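Local coordinates for protein putative transporter (PDB 3LV9) that probably serves as a membrane transporter of the UPF0053 family, represented here by its tandem CBS-domain region, in which a regulatory ligand-sensing role would be expected, at residues N103-I106 / D107-L110. Sequence-based numbering, arbitrary orientation.
Sequences NLTI and DKAL
The D107 carboxylate meets T105 at its edge: OG1 lies close to the carboxylate plane and gives its hydrogen to OD1 at 2.7 Å, nearly along the C-O axis. Over one face stands the backbone N of K108, well out of the plane, with the start of the K108 side chain on the same side. This N-H bonds only weakly to OD1 and is shared with T105 O, also weakly, so one good bond and one poor one probably restrain the carboxylate. D107 CG sits between its backbone N and carbonyl carbon (chi1 52°), which swings the acid back toward T105 and the helix's N-terminal end, where a negative charge probably suits the helix dipole. T105 occupies the N-cap position, yet its hydroxyl, a ready donor, makes no capping bond and is spent on D107. K108 suits its exposed place: its aliphatic part passes that hydroxyl, CG 3.4 Å from OG1, while the amine can stay in solvent. Helix 106-116 is the connection of a beta-alpha-beta crossover, joining strand 98-101 to the parallel strand 120-124 in the second CBS motif. Its first regular backbone bond runs from A109 N to T105 O at 3.0 Å, and L110 N to I106 O continues the pattern. L104, branched and apolar, lays CD2 3.5 Å from A109 N, while CD1 meets K108 CB. The small methyl of A109 lets that leucine lie close, its CB 4.0 Å from L104 CD2. I106 and L110 are apolar because they pack on helix 136-145, I106 against I139 and E142, L110 against L140 and I143.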
ATOM      1  N   ASN A 103       6.721  21.186 -12.194  1.00 33.58           N
ATOM      2  CA  ASN A 103       7.193  21.237 -13.590  1.00 33.74           C
ATOM      3  C   ASN A 103       8.252  20.166 -13.859  1.00 33.65           C
ATOM      4  O   ASN A 103       8.755  20.060 -14.972  1.00 33.01           O
ATOM      5  CB  ASN A 103       7.799  22.623 -13.863  1.00 33.90           C
ATOM      6  CG  ASN A 103       6.804  23.746 -13.602  1.00 35.97           C
ATOM      7  OD1 ASN A 103       5.606  23.582 -13.875  1.00 34.69           O
ATOM      8  ND2 ASN A 103       7.285  24.886 -13.049  1.00 37.09           N
ATOM      9  N   LEU A 104       8.633  19.391 -12.847  1.00 33.19           N
ATOM     10  CA  LEU A 104       9.478  18.241 -13.137  1.00 33.62           C
ATOM     11  C   LEU A 104       8.693  17.288 -13.994  1.00 33.46           C
ATOM     12  O   LEU A 104       7.509  17.074 -13.748  1.00 32.55           O
ATOM     13  CB  LEU A 104       9.879  17.519 -11.872  1.00 33.61           C
ATOM     14  CG  LEU A 104      11.088  16.638 -12.085  1.00 35.36           C
ATOM     15  CD1 LEU A 104      12.217  17.491 -12.681  1.00 36.64           C
ATOM     16  CD2 LEU A 104      11.511  15.930 -10.739  1.00 36.61           C
ATOM     17  N   THR A 105       9.335  16.722 -15.011  1.00 34.01           N
ATOM     18  CA  THR A 105       8.669  15.734 -15.872  1.00 34.09           C
ATOM     19  C   THR A 105       8.602  14.393 -15.155  1.00 34.97           C
ATOM     20  O   THR A 105       9.443  14.079 -14.310  1.00 35.53           O
ATOM     21  CB  THR A 105       9.421  15.549 -17.200  1.00 34.23           C
ATOM     22  OG1 THR A 105      10.802  15.356 -16.922  1.00 33.55           O
ATOM     23  CG2 THR A 105       9.279  16.785 -18.115  1.00 33.47           C
ATOM     24  N   ILE A 106       7.624  13.574 -15.512  1.00 35.68           N
ATOM     25  CA  ILE A 106       7.403  12.311 -14.802  1.00 35.80           C
ATOM     26  C   ILE A 106       8.628  11.384 -14.746  1.00 36.01           C
ATOM     27  O   ILE A 106       8.824  10.721 -13.763  1.00 35.63           O
ATOM     28  CB  ILE A 106       6.187  11.576 -15.383  1.00 36.17           C
ATOM     29  CG1 ILE A 106       4.937  12.457 -15.218  1.00 37.55           C
ATOM     30  CG2 ILE A 106       5.961  10.275 -14.674  1.00 35.19           C
ATOM     31  CD1 ILE A 106       3.661  11.865 -15.838  1.00 39.61           C
ATOM     32  N   ASP A 107       9.458  11.367 -15.785  1.00 37.06           N
ATOM     33  CA  ASP A 107      10.666  10.505 -15.830  1.00 37.97           C
ATOM     34  C   ASP A 107      11.808  10.975 -14.900  1.00 37.80           C
ATOM     35  O   ASP A 107      12.547  10.160 -14.335  1.00 36.86           O
ATOM     36  CB  ASP A 107      11.213  10.383 -17.277  1.00 38.59           C
ATOM     37  CG  ASP A 107      11.427  11.731 -17.939  1.00 41.00           C
ATOM     38  OD1 ASP A 107      10.919  12.733 -17.379  1.00 46.56           O
ATOM     39  OD2 ASP A 107      12.060  11.805 -19.017  1.00 44.94           O
ATOM     40  N   LYS A 108      11.960  12.287 -14.768  1.00 37.88           N
ATOM     41  CA  LYS A 108      12.974  12.849 -13.885  1.00 38.18           C
ATOM     42  C   LYS A 108      12.526  12.784 -12.423  1.00 37.93           C
ATOM     43  O   LYS A 108      13.347  12.692 -11.509  1.00 38.53           O
ATOM     44  CB  LYS A 108      13.271  14.279 -14.310  1.00 38.87           C
ATOM     45  CG  LYS A 108      13.790  14.365 -15.722  1.00 40.01           C
ATOM     46  CD  LYS A 108      14.142  15.804 -16.058  1.00 44.65           C
ATOM     47  CE  LYS A 108      14.515  15.976 -17.563  1.00 47.68           C
ATOM     48  NZ  LYS A 108      14.070  17.317 -18.137  1.00 48.63           N
ATOM     49  N   ALA A 109      11.219  12.795 -12.204  1.00 37.49           N
ATOM     50  CA  ALA A 109      10.650  12.509 -10.902  1.00 37.29           C
ATOM     51  C   ALA A 109      11.006  11.098 -10.433  1.00 37.76           C
ATOM     52  O   ALA A 109      11.431  10.880  -9.293  1.00 37.09           O
ATOM     53  CB  ALA A 109       9.173  12.661 -10.972  1.00 36.72           C
ATOM     54  N   LEU A 110      10.833  10.122 -11.305  1.00 38.71           N
ATOM     55  CA  LEU A 110      11.142   8.748 -10.912  1.00 39.91           C
ATOM     56  C   LEU A 110      12.627   8.630 -10.594  1.00 40.61           C
ATOM     57  O   LEU A 110      12.996   8.068  -9.568  1.00 40.93           O
ATOM     58  CB  LEU A 110      10.724   7.767 -12.009  1.00 39.73           C
ATOM     59  CG  LEU A 110      10.881   6.262 -11.752  1.00 41.38           C
ATOM     60  CD1 LEU A 110       9.926   5.772 -10.656  1.00 38.67           C
ATOM     61  CD2 LEU A 110      10.696   5.457 -13.077  1.00 39.67           C
TER